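Local atomic coordinates of alpha-acetolactate decarboxylase (Bacillus subtilis subsp. spizizenii, PDB entry 6J3D), a protein that probably catalyses the zinc-dependent decarboxylation of (2S)-2-acetolactate to (R)-acetoin, a step on the way from pyruvate to butane-2,3-diol. Residues Ser26-Val31 and Ser224-Met229; Val31-Ser36 and Leu231-Thr236; Phe57-Phe62 and Thr178-Leu183; Asp105-Ile110 and Thr220-Gln225. One frame throughout, in Å; residues are numbered along the deposited sequence. Where two conformers were deposited one is given.

Contact 1 of 4, residues Ser26-Val31 and Ser224-Met229; sequences SQIYQV and SQKMNM
ND2 of Asn228 donates to Ser26 O over 3.2 Å, the oxygen lying almost exactly in the plane of the Asn228 amide. The flat carbonyl group of Ser26 is approached over both of its faces, ND2 of Asn228 above one and Met227 N, 3.3 Å from Ser26 O, above the other, neither of them on a lone pair. The CG of Asn228 leans back beside its own backbone N (chi1 -71°), which swings the amide over the Ser26 carbonyl, while OD1 is bonded to Asn230 ND2 of the second subunit. Met227 N is shared, since it also donates to Ser26 OG at 3.0 Å. With an alanine at Asn228, Ser26 O would probably be held by backbone donors alone, and Asn230 of the second subunit would lose its acceptor. Ile28 N gives Asn228 O a bond of 2.9 Å, straighter than those of Met227 N (163° at the hydrogen), and the chains pair as parallel strands, Ile28 beside Met229. On the face carrying Ile28, its side chain crosses that of Lys226 at about a right angle, CG1 3.8 Å from Lys226 CG; the lysine NZ goes on to Phe101 O. Met229 SD rests 3.7 Å from Gln30 CB. Strand 27-31 lies between 219-232, parallel to it, and 97-100, antiparallel to it. Phe133 of strand 133-139 packs on Ile28, Lys226 and Met229, and Asn228 and Met229 continue the sheet antiparallel into the second subunit.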
loop_
_atom_site.group_PDB
_atom_site.type_symbol
_atom_site.label_atom_id
_atom_site.label_comp_id
_atom_site.label_asym_id
_atom_site.label_seq_id
_atom_site.Cartn_x
_atom_site.Cartn_y
_atom_site.Cartn_z
ATOM N N SER A 26 7.249 8.959 10.794
ATOM C CA SER A 26 7.364 9.280 9.353
ATOM C C SER A 26 6.348 8.438 8.597
ATOM O O SER A 26 6.717 7.559 7.832
ATOM C CB SER A 26 8.792 8.974 8.841
ATOM O OG SER A 26 9.029 9.430 7.496
ATOM N N GLN A 27 5.066 8.668 8.814
ATOM C CA GLN A 27 4.072 7.899 8.088
ATOM C C GLN A 27 2.961 8.742 7.502
ATOM O O GLN A 27 2.618 9.800 8.066
ATOM C CB GLN A 27 3.458 6.824 8.992
ATOM C CG GLN A 27 2.476 7.304 9.961
ATOM C CD GLN A 27 1.720 6.211 10.642
ATOM O OE1 GLN A 27 2.052 5.013 10.535
ATOM N NE2 GLN A 27 0.678 6.620 11.384
ATOM N N ILE A 28 2.409 8.277 6.376
ATOM C CA ILE A 28 1.099 8.697 5.896
ATOM C C ILE A 28 0.087 7.665 6.376
ATOM O O ILE A 28 0.327 6.475 6.240
ATOM C CB ILE A 28 1.066 8.817 4.378
ATOM C CG1 ILE A 28 2.025 9.935 3.911
ATOM C CG2 ILE A 28 -0.339 9.048 3.837
ATOM C CD1 ILE A 28 2.045 10.013 2.492
ATOM N N TYR A 29 -0.995 8.121 7.023
ATOM C CA TYR A 29 -2.028 7.277 7.487
ATOM C C TYR A 29 -3.131 7.360 6.464
ATOM O O TYR A 29 -3.735 8.436 6.269
ATOM C CB TYR A 29 -2.493 7.695 8.880
ATOM C CG TYR A 29 -3.337 6.686 9.556
ATOM C CD1 TYR A 29 -2.755 5.581 10.169
ATOM C CD2 TYR A 29 -4.715 6.837 9.617
ATOM C CE1 TYR A 29 -3.526 4.633 10.806
ATOM C CE2 TYR A 29 -5.506 5.882 10.262
ATOM C CZ TYR A 29 -4.884 4.789 10.847
ATOM O OH TYR A 29 -5.588 3.798 11.484
ATOM N N GLN A 30 -3.361 6.222 5.800
ATOM C CA GLN A 30 -4.244 6.089 4.650
ATOM C C GLN A 30 -5.494 5.318 5.003
ATOM O O GLN A 30 -5.434 4.147 5.327
ATOM C CB GLN A 30 -3.531 5.400 3.489
ATOM C CG GLN A 30 -4.409 5.168 2.256
ATOM C CD GLN A 30 -4.941 6.456 1.710
ATOM O OE1 GLN A 30 -4.144 7.426 1.539
ATOM N NE2 GLN A 30 -6.279 6.542 1.485
ATOM N N VAL A 31 -6.630 5.996 4.968
ATOM C CA VAL A 31 -7.901 5.391 5.298
ATOM C C VAL A 31 -8.574 4.923 4.030
ATOM O O VAL A 31 -8.993 5.718 3.195
ATOM C CB VAL A 31 -8.776 6.411 6.097
ATOM C CG1 VAL A 31 -10.231 5.983 6.173
ATOM C CG2 VAL A 31 -8.184 6.682 7.479
ATOM N N SER A 224 7.246 17.589 3.102
ATOM C CA SER A 224 7.552 16.697 4.212
ATOM C C SER A 224 7.665 15.248 3.660
ATOM O O SER A 224 6.700 14.723 3.094
ATOM C CB SER A 224 6.430 16.794 5.256
ATOM O OG SER A 224 6.692 16.056 6.465
ATOM N N GLN A 225 8.840 14.628 3.804
ATOM C CA GLN A 225 9.121 13.317 3.231
ATOM C C GLN A 225 8.634 12.248 4.174
ATOM O O GLN A 225 8.943 12.309 5.351
ATOM C CB GLN A 225 10.659 13.212 3.033
ATOM C CG GLN A 225 11.205 11.901 2.630
ATOM C CD GLN A 225 12.744 11.908 2.547
ATOM O OE1 GLN A 225 13.319 12.912 2.194
ATOM N NE2 GLN A 225 13.391 10.791 2.912
ATOM N N LYS A 226 7.966 11.203 3.671
ATOM C CA LYS A 226 7.389 10.151 4.509
ATOM C C LYS A 226 7.858 8.790 4.056
ATOM O O LYS A 226 7.792 8.524 2.851
ATOM C CB LYS A 226 5.878 10.203 4.478
ATOM C CG LYS A 226 5.311 11.560 5.038
ATOM C CD LYS A 226 5.711 11.788 6.467
ATOM C CE LYS A 226 5.383 13.231 6.924
ATOM N NZ LYS A 226 5.872 13.529 8.294
ATOM N N MET A 227 8.318 7.967 5.005
ATOM C CA MET A 227 8.979 6.686 4.660
ATOM C C MET A 227 8.043 5.496 4.918
ATOM O O MET A 227 8.421 4.348 4.692
ATOM C CB MET A 227 10.238 6.496 5.505
ATOM C CG MET A 227 11.294 7.543 5.294
ATOM S SD MET A 227 11.791 7.632 3.556
ATOM C CE MET A 227 12.934 6.280 3.431
ATOM N N ASN A 228 6.841 5.753 5.415
ATOM C CA ASN A 228 5.887 4.694 5.689
ATOM C C ASN A 228 4.507 5.095 5.213
ATOM O O ASN A 228 4.124 6.268 5.300
ATOM C CB ASN A 228 5.744 4.436 7.181
ATOM C CG ASN A 228 6.914 3.800 7.770
ATOM O OD1 ASN A 228 6.989 2.529 7.859
ATOM N ND2 ASN A 228 7.813 4.633 8.292
ATOM N N MET A 229 3.744 4.134 4.727
ATOM C CA MET A 229 2.351 4.329 4.439
ATOM C C MET A 229 1.552 3.236 5.127
ATOM O O MET A 229 1.749 2.059 4.819
ATOM C CB MET A 229 2.119 4.210 2.955
ATOM C CG MET A 229 0.901 4.857 2.646
ATOM S SD MET A 229 -0.354 3.708 2.552
ATOM C CE MET A 229 -0.231 3.811 0.746
#

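Contact 2 of 4, residues Val31-Ser36 and Leu231-Thr236; sequences VSTMTS and LRLPNT
Ser32 meets the chain from Leu231 to Pro234 through its N, its O and its OG. The N donates to Arg232 O over 2.8 Å, nearly straight at 158°, closing the last parallel rung, in which Val31 lies beside Arg232. Leu231 CD1 presses to 3.4 Å from Ser32 O. The hydroxyl reaches the proline ring: chi1 of -161° turns OG from the backbone N and lays it 3.5 Å from Pro234 CG, with Phe239 of helix 237-241 packing on both residues. Contacts are longer away from this serine. Thr33 CG2 stays 4.2 Å from Leu231 CD1, and Val31 CG2 is 4.3 Å from Arg232 CD. The arginine is partly exposed, and its NH1 is bonded to Tyr29 OH. Leu231 and Arg232 also pair with an antiparallel strand of the second subunit, so the join is part of the subunit interface. Past the rung both chains leave the sheet, Ser32 through a positive phi of 61°. Each then runs into a helix started by a threonine N-cap: Thr33 OG1 accepts from Ser36 N at 3.0 Å, and Thr236 OG1 caps Phe239 N. The arrangement is a parallel strand pair splaying at its C-terminal ends into two N-capped helices.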
loop_
_atom_site.group_PDB
_atom_site.type_symbol
_atom_site.label_atom_id
_atom_site.label_comp_id
_atom_site.label_asym_id
_atom_site.label_seq_id
_atom_site.Cartn_x
_atom_site.Cartn_y
_atom_site.Cartn_z
ATOM N N VAL A 31 -6.630 5.996 4.968
ATOM C CA VAL A 31 -7.901 5.391 5.298
ATOM C C VAL A 31 -8.574 4.923 4.030
ATOM O O VAL A 31 -8.993 5.718 3.195
ATOM C CB VAL A 31 -8.776 6.411 6.097
ATOM C CG1 VAL A 31 -10.231 5.983 6.173
ATOM C CG2 VAL A 31 -8.184 6.682 7.479
ATOM N N SER A 32 -8.681 3.598 3.907
ATOM C CA SER A 32 -9.300 2.888 2.799
ATOM C C SER A 32 -8.592 3.177 1.468
ATOM O O SER A 32 -7.474 3.727 1.433
ATOM C CB SER A 32 -10.798 3.152 2.696
ATOM O OG SER A 32 -11.465 2.180 1.931
ATOM N N THR A 33 -9.220 2.729 0.387
ATOM C CA THR A 33 -8.566 2.766 -0.948
ATOM C C THR A 33 -9.336 3.599 -1.936
ATOM O O THR A 33 -10.575 3.723 -1.861
ATOM C CB THR A 33 -8.404 1.376 -1.569
ATOM O OG1 THR A 33 -9.671 0.862 -2.065
ATOM C CG2 THR A 33 -7.778 0.382 -0.570
ATOM N N MET A 34 -8.617 4.187 -2.879
ATOM C CA MET A 34 -9.242 4.962 -3.934
ATOM C C MET A 34 -10.132 4.063 -4.823
ATOM O O MET A 34 -11.203 4.511 -5.257
ATOM C CB MET A 34 -8.160 5.727 -4.756
ATOM C CG MET A 34 -8.751 6.575 -5.848
ATOM S SD MET A 34 -9.749 7.925 -5.159
ATOM C CE MET A 34 -10.856 8.183 -6.528
ATOM N N THR A 35 -9.751 2.803 -5.032
ATOM C CA THR A 35 -10.564 1.887 -5.830
ATOM C C THR A 35 -11.931 1.562 -5.205
ATOM O O THR A 35 -12.910 1.406 -5.924
ATOM C CB THR A 35 -9.799 0.610 -6.185
ATOM O OG1 THR A 35 -9.437 -0.127 -4.987
ATOM C CG2 THR A 35 -8.546 0.971 -7.013
ATOM N N SER A 36 -12.000 1.543 -3.877
ATOM C CA SER A 36 -13.263 1.375 -3.154
ATOM C C SER A 36 -14.150 2.596 -3.365
ATOM O O SER A 36 -15.351 2.473 -3.561
ATOM C CB SER A 36 -13.002 1.158 -1.654
ATOM O OG SER A 36 -14.219 1.011 -0.919
ATOM N N LEU A 231 -1.946 1.619 5.689
ATOM C CA LEU A 231 -3.281 1.503 5.111
ATOM C C LEU A 231 -4.228 0.849 6.102
ATOM O O LEU A 231 -3.950 -0.248 6.580
ATOM C CB LEU A 231 -3.226 0.666 3.859
ATOM C CG LEU A 231 -4.528 0.226 3.210
ATOM C CD1 LEU A 231 -5.357 1.441 2.750
ATOM C CD2 LEU A 231 -4.231 -0.706 2.027
ATOM N N ARG A 232 -5.343 1.526 6.358
ATOM C CA ARG A 232 -6.352 1.094 7.324
ATOM C C ARG A 232 -7.597 0.754 6.524
ATOM O O ARG A 232 -8.200 1.647 5.918
ATOM C CB ARG A 232 -6.605 2.232 8.317
ATOM C CG ARG A 232 -7.714 1.920 9.316
ATOM C CD ARG A 232 -8.404 3.130 9.849
ATOM N NE ARG A 232 -9.427 2.803 10.868
ATOM C CZ ARG A 232 -9.324 3.062 12.178
ATOM N NH1 ARG A 232 -8.231 3.634 12.704
ATOM N NH2 ARG A 232 -10.342 2.742 12.982
ATOM N N LEU A 233 -8.027 -0.503 6.577
ATOM C CA LEU A 233 -9.187 -0.971 5.830
ATOM C C LEU A 233 -10.440 -0.835 6.698
ATOM O O LEU A 233 -10.384 -1.009 7.940
ATOM C CB LEU A 233 -9.028 -2.404 5.341
ATOM C CG LEU A 233 -7.860 -2.596 4.376
ATOM C CD1 LEU A 233 -7.798 -4.034 3.988
ATOM C CD2 LEU A 233 -7.952 -1.678 3.145
ATOM N N PRO A 234 -11.576 -0.515 6.063
ATOM C CA PRO A 234 -12.843 -0.419 6.811
ATOM C C PRO A 234 -13.443 -1.740 7.203
ATOM O O PRO A 234 -13.341 -2.707 6.459
ATOM C CB PRO A 234 -13.791 0.304 5.839
ATOM C CG PRO A 234 -13.067 0.509 4.602
ATOM C CD PRO A 234 -11.720 -0.103 4.666
ATOM N N ASN A 235 -14.032 -1.786 8.395
ATOM C CA ASN A 235 -14.696 -3.000 8.860
ATOM C C ASN A 235 -16.183 -2.851 8.549
ATOM O O ASN A 235 -17.020 -2.885 9.465
ATOM C CB ASN A 235 -14.491 -3.114 10.364
ATOM C CG ASN A 235 -14.865 -4.455 10.895
ATOM O OD1 ASN A 235 -14.687 -5.444 10.211
ATOM N ND2 ASN A 235 -15.376 -4.508 12.122
ATOM N N THR A 236 -16.521 -2.692 7.272
ATOM C CA THR A 236 -17.923 -2.500 6.877
ATOM C C THR A 236 -18.288 -3.579 5.876
ATOM O O THR A 236 -17.446 -4.048 5.112
ATOM C CB THR A 236 -18.131 -1.118 6.228
ATOM O OG1 THR A 236 -17.371 -1.059 5.015
ATOM C CG2 THR A 236 -17.671 0.030 7.190
#

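Contact 3 of 4, residues Phe57-Phe62 and Thr178-Leu183; sequences FGIGTF and TIVGFL
Orthogonal packing of two beta strands near the centre of the chain defines this contact: strand 57-61 crosses residues 178-183 of strand 175-184 at -82°, the axes of the short segments 6.4 Å apart, and Phe57 and Ile59 meet Val180 and Phe182. No hydrogen bond passes between the two segments, and every touching residue is buried. Two phenylalanines form an offset edge-to-face pair, the edge of Phe57 turned to the face of Phe182 with centroids 5.6 Å apart and planes at 81°. Phe57 CD2 comes within 3.8 Å of Phe182 CZ. At the edge of the Phe182 ring, near its plane, lie Ile59 CG1, 3.9 Å from Phe182 CD2, and Gly58 CA. Ile59 holds CG1 between its backbone N and carbonyl carbon (chi1 61°), which leaves CG2 beside the N and 3.6 Å from Val180 O. The same isoleucine packs on His197 and His199, which with His210 bind the zinc ion, about 5 Å from its side chain, so Ile59 sets hydrocarbon from this crossing beside two of the zinc ligands. Val180 packs on Phe57 as well, its CG1 3.5 Å from Phe57 CE1, while Phe102 stacks on the Phe57 ring. Gly181 O sits in the plane of that ring at its edge, 3.6 Å from Phe57 CE2.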
loop_
_atom_site.group_PDB
_atom_site.type_symbol
_atom_site.label_atom_id
_atom_site.label_comp_id
_atom_site.label_asym_id
_atom_site.label_seq_id
_atom_site.Cartn_x
_atom_site.Cartn_y
_atom_site.Cartn_z
ATOM N N PHE A 57 -2.572 17.192 9.571
ATOM C CA PHE A 57 -2.562 17.603 8.184
ATOM C C PHE A 57 -3.214 16.504 7.366
ATOM O O PHE A 57 -2.978 15.315 7.618
ATOM C CB PHE A 57 -1.085 17.690 7.789
ATOM C CG PHE A 57 -0.813 18.045 6.353
ATOM C CD1 PHE A 57 -0.299 19.273 6.026
ATOM C CD2 PHE A 57 -0.924 17.088 5.364
ATOM C CE1 PHE A 57 0.057 19.558 4.687
ATOM C CE2 PHE A 57 -0.573 17.363 4.051
ATOM C CZ PHE A 57 -0.104 18.605 3.713
ATOM N N GLY A 58 -4.063 16.857 6.419
ATOM C CA GLY A 58 -4.681 15.814 5.571
ATOM C C GLY A 58 -5.766 16.285 4.630
ATOM O O GLY A 58 -6.175 17.468 4.647
ATOM N N ILE A 59 -6.218 15.340 3.809
ATOM C CA ILE A 59 -7.241 15.560 2.803
ATOM C C ILE A 59 -8.080 14.322 2.654
ATOM O O ILE A 59 -7.709 13.245 3.130
ATOM C CB ILE A 59 -6.628 15.895 1.405
ATOM C CG1 ILE A 59 -5.758 14.742 0.875
ATOM C CG2 ILE A 59 -5.889 17.278 1.450
ATOM C CD1 ILE A 59 -5.356 14.936 -0.560
ATOM N N GLY A 60 -9.227 14.481 2.020
ATOM C CA GLY A 60 -10.086 13.355 1.734
ATOM C C GLY A 60 -11.490 13.769 1.501
ATOM O O GLY A 60 -11.750 14.879 1.015
ATOM N N THR A 61 -12.406 12.855 1.804
ATOM C CA THR A 61 -13.822 13.206 1.726
ATOM C C THR A 61 -14.569 12.667 2.958
ATOM O O THR A 61 -13.947 12.262 3.926
ATOM C CB THR A 61 -14.447 12.729 0.399
ATOM O OG1 THR A 61 -15.812 13.248 0.275
ATOM C CG2 THR A 61 -14.409 11.240 0.296
ATOM N N PHE A 62 -15.891 12.784 2.940
ATOM C CA PHE A 62 -16.699 12.449 4.088
ATOM C C PHE A 62 -17.688 11.390 3.619
ATOM O O PHE A 62 -17.889 11.200 2.409
ATOM C CB PHE A 62 -17.469 13.670 4.572
ATOM C CG PHE A 62 -16.621 14.704 5.242
ATOM C CD1 PHE A 62 -16.524 14.781 6.630
ATOM C CD2 PHE A 62 -15.942 15.652 4.490
ATOM C CE1 PHE A 62 -15.777 15.787 7.242
ATOM C CE2 PHE A 62 -15.186 16.597 5.096
ATOM C CZ PHE A 62 -15.082 16.659 6.468
ATOM N N THR A 178 -4.245 28.321 0.989
ATOM C CA THR A 178 -3.370 27.193 1.215
ATOM C C THR A 178 -3.829 25.992 0.397
ATOM O O THR A 178 -5.016 25.627 0.419
ATOM C CB THR A 178 -3.349 26.842 2.748
ATOM O OG1 THR A 178 -2.755 27.958 3.461
ATOM C CG2 THR A 178 -2.559 25.589 2.992
ATOM N N ILE A 179 -2.890 25.375 -0.304
ATOM C CA ILE A 179 -3.085 24.101 -0.960
ATOM C C ILE A 179 -2.306 23.113 -0.127
ATOM O O ILE A 179 -1.149 23.354 0.195
ATOM C CB ILE A 179 -2.534 24.061 -2.410
ATOM C CG1 ILE A 179 -3.372 24.906 -3.348
ATOM C CG2 ILE A 179 -2.494 22.591 -2.941
ATOM C CD1 ILE A 179 -2.824 25.047 -4.746
ATOM N N VAL A 180 -2.922 21.993 0.200
ATOM C CA VAL A 180 -2.247 20.882 0.879
ATOM C C VAL A 180 -2.580 19.590 0.200
ATOM O O VAL A 180 -3.680 19.414 -0.377
ATOM C CB VAL A 180 -2.575 20.752 2.387
ATOM C CG1 VAL A 180 -1.947 21.922 3.168
ATOM C CG2 VAL A 180 -4.071 20.597 2.627
ATOM N N GLY A 181 -1.630 18.657 0.236
ATOM C CA GLY A 181 -1.924 17.328 -0.227
ATOM C C GLY A 181 -0.734 16.421 -0.159
ATOM O O GLY A 181 0.214 16.672 0.566
ATOM N N PHE A 182 -0.796 15.396 -0.994
ATOM C CA PHE A 182 0.178 14.329 -0.966
ATOM C C PHE A 182 0.684 14.007 -2.348
ATOM O O PHE A 182 -0.052 14.120 -3.335
ATOM C CB PHE A 182 -0.441 13.084 -0.326
ATOM C CG PHE A 182 -0.804 13.259 1.101
ATOM C CD1 PHE A 182 0.160 13.176 2.078
ATOM C CD2 PHE A 182 -2.113 13.557 1.475
ATOM C CE1 PHE A 182 -0.199 13.347 3.435
ATOM C CE2 PHE A 182 -2.441 13.730 2.807
ATOM C CZ PHE A 182 -1.507 13.656 3.762
ATOM N N LEU A 183 1.953 13.576 -2.412
ATOM C CA LEU A 183 2.582 13.086 -3.635
ATOM C C LEU A 183 2.795 11.586 -3.416
ATOM O O LEU A 183 3.420 11.207 -2.416
ATOM C CB LEU A 183 3.920 13.773 -3.836
ATOM C CG LEU A 183 4.056 15.270 -3.765
ATOM C CD1 LEU A 183 5.375 15.595 -4.443
ATOM C CD2 LEU A 183 2.894 16.036 -4.268
#

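Contact 4 of 4, residues Asp105-Ile110 and Thr220-Gln225; sequences DMTHKI and TVTISQ
Asp105 reaches across to strand 219-232 along its whole side chain. CB lies 3.5 Å from Ile223 O; CG, beside the backbone N (chi1 -50°), carries the carboxylate over Ser224 CA toward Gln225; OD2 accepts from Gln225 N at 2.9 Å, on its anti side and 20° out of the carboxylate plane. The same OD2 takes a bond from a water at 2.8 Å, which also donates to Gln225 O, so the aspartate and the glutamine backbone are joined twice. OD1 has a weak bond with Thr103 OG1. Because Asp105 and Met106 both face Ile223, this end is a classic beta bulge, with Ile223 O taking Met106 N and, weakly, Asp105 N. Beyond it the antiparallel ladder is regular: His108 and Val221 form a hydrogen-bonded pair, Val221 N reaching His108 O at 2.8 Å. On one face Met106 CE, in one of its two conformers, touches Ile223 CG2. On the other, Lys109 runs alongside Thr220, its NZ donating to Thr220 OG1 over 2.8 Å, while Thr220 CG2 meets Thr107 CG2 at 3.7 Å. Replacing Thr220 by a valine would remove the hydroxyl and is likely to leave the Lys109 ammonium without this acceptor, its end freer to swing. Helix 116-126 packs against the face carrying Val221 and Ile223, Phe119 on Ile110 and Val221 and Ile123 on Ile223. Within the sheet, strand 219-232 runs between 106-110 and 133-139, antiparallel to both.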
loop_
_atom_site.group_PDB
_atom_site.type_symbol
_atom_site.label_atom_id
_atom_site.label_comp_id
_atom_site.label_asym_id
_atom_site.label_seq_id
_atom_site.Cartn_x
_atom_site.Cartn_y
_atom_site.Cartn_z
ATOM N N ASP A 105 10.496 19.551 5.828
ATOM C CA ASP A 105 11.837 19.109 5.514
ATOM C C ASP A 105 12.534 19.894 4.370
ATOM O O ASP A 105 13.776 19.975 4.331
ATOM C CB ASP A 105 11.801 17.606 5.197
ATOM C CG ASP A 105 11.054 16.806 6.266
ATOM O OD1 ASP A 105 11.051 17.201 7.468
ATOM O OD2 ASP A 105 10.418 15.797 5.901
ATOM N N MET A 106 11.748 20.387 3.417
ATOM C CA MET A 106 12.231 21.238 2.333
ATOM C C MET A 106 11.321 22.450 2.236
ATOM O O MET A 106 10.098 22.315 2.398
ATOM C CB MET A 106 12.200 20.494 0.991
ATOM C CG MET A 106 13.155 19.298 0.876
ATOM S SD MET A 106 12.678 18.053 -0.377
ATOM C CE MET A 106 11.560 16.993 0.533
ATOM N N THR A 107 11.909 23.595 1.933
ATOM C CA THR A 107 11.176 24.825 1.692
ATOM C C THR A 107 11.651 25.463 0.397
ATOM O O THR A 107 12.865 25.452 0.100
ATOM C CB THR A 107 11.355 25.807 2.838
ATOM O OG1 THR A 107 10.973 25.169 4.077
ATOM C CG2 THR A 107 10.497 27.014 2.607
ATOM N N HIS A 108 10.728 26.040 -0.364
ATOM C CA HIS A 108 11.080 26.718 -1.627
ATOM C C HIS A 108 10.123 27.877 -1.837
ATOM O O HIS A 108 8.914 27.694 -1.721
ATOM C CB HIS A 108 10.966 25.702 -2.785
ATOM C CG HIS A 108 11.442 26.227 -4.100
ATOM N ND1 HIS A 108 12.757 26.575 -4.333
ATOM C CD2 HIS A 108 10.768 26.519 -5.239
ATOM C CE1 HIS A 108 12.869 27.067 -5.555
ATOM N NE2 HIS A 108 11.677 27.037 -6.130
ATOM N N LYS A 109 10.650 29.044 -2.197
ATOM C CA LYS A 109 9.841 30.205 -2.499
ATOM C C LYS A 109 9.598 30.322 -4.000
ATOM O O LYS A 109 10.515 30.095 -4.812
ATOM C CB LYS A 109 10.516 31.473 -1.956
ATOM C CG LYS A 109 10.851 31.354 -0.435
ATOM C CD LYS A 109 10.165 32.367 0.464
ATOM C CE LYS A 109 10.086 31.825 1.939
ATOM N NZ LYS A 109 8.838 32.228 2.724
ATOM N N ILE A 110 8.379 30.705 -4.364
ATOM C CA ILE A 110 8.043 30.892 -5.764
ATOM C C ILE A 110 7.484 32.318 -5.860
ATOM O O ILE A 110 6.460 32.609 -5.247
ATOM C CB ILE A 110 7.070 29.805 -6.264
ATOM C CG1 ILE A 110 7.821 28.483 -6.441
ATOM C CG2 ILE A 110 6.476 30.186 -7.636
ATOM C CD1 ILE A 110 6.970 27.283 -6.516
ATOM N N THR A 220 5.002 30.165 -0.748
ATOM C CA THR A 220 6.005 29.373 -0.078
ATOM C C THR A 220 5.563 27.924 -0.128
ATOM O O THR A 220 4.444 27.611 0.249
ATOM C CB THR A 220 6.216 29.791 1.378
ATOM O OG1 THR A 220 6.648 31.156 1.424
ATOM C CG2 THR A 220 7.338 28.928 2.028
ATOM N N VAL A 221 6.452 27.047 -0.586
ATOM C CA VAL A 221 6.151 25.635 -0.707
ATOM C C VAL A 221 6.967 24.933 0.364
ATOM O O VAL A 221 8.172 25.180 0.488
ATOM C CB VAL A 221 6.522 25.061 -2.076
ATOM C CG1 VAL A 221 6.192 23.536 -2.162
ATOM C CG2 VAL A 221 5.795 25.857 -3.173
ATOM N N THR A 222 6.298 24.071 1.125
ATOM C CA THR A 222 6.953 23.187 2.088
ATOM C C THR A 222 6.598 21.755 1.790
ATOM O O THR A 222 5.494 21.457 1.393
ATOM C CB THR A 222 6.664 23.592 3.559
ATOM O OG1 THR A 222 5.255 23.721 3.800
ATOM C CG2 THR A 222 7.285 24.963 3.859
ATOM N N ILE A 223 7.599 20.893 1.941
ATOM C CA ILE A 223 7.502 19.468 1.630
ATOM C C ILE A 223 7.985 18.658 2.821
ATOM O O ILE A 223 9.046 18.918 3.417
ATOM C CB ILE A 223 8.301 19.101 0.386
ATOM C CG1 ILE A 223 7.885 19.970 -0.788
ATOM C CG2 ILE A 223 8.146 17.579 0.029
ATOM C CD1 ILE A 223 8.760 19.853 -1.981
ATOM N N SER A 224 7.246 17.589 3.102
ATOM C CA SER A 224 7.552 16.697 4.212
ATOM C C SER A 224 7.665 15.248 3.660
ATOM O O SER A 224 6.700 14.723 3.094
ATOM C CB SER A 224 6.430 16.794 5.256
ATOM O OG SER A 224 6.692 16.056 6.465
ATOM N N GLN A 225 8.840 14.628 3.804
ATOM C CA GLN A 225 9.121 13.317 3.231
ATOM C C GLN A 225 8.634 12.248 4.174
ATOM O O GLN A 225 8.943 12.309 5.351
ATOM C CB GLN A 225 10.659 13.212 3.033
ATOM C CG GLN A 225 11.205 11.901 2.630
ATOM C CD GLN A 225 12.744 11.908 2.547
ATOM O OE1 GLN A 225 13.319 12.912 2.194
ATOM N NE2 GLN A 225 13.391 10.791 2.912
HETATM O O HOH W 1 9.177 13.975 7.552
#

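How the contacts relate
From the first modelled residues, strand 27-31 meets the far end of the chain: contact 1 closes a loop of 192 residues on strand 219-232, and contact 2, sharing Val31, carries the pairing on to the starts of two helices. Their segments alternate along the chain, so the two loops cross. Contact 3 is nested inside both and ties strand 57-61 to 175-184 near the zinc site; Ile28 CD1 touches Phe182 CD1, linking it to contact 1. Contact 4 joins strand 106-110 to the early part of 219-232, sharing Ser224 and Gln225 with contact 1; its loop crosses that of contact 3 and is nested inside that of contact 2. Along its length strand 219-232 serves contacts 4, 1 and 2.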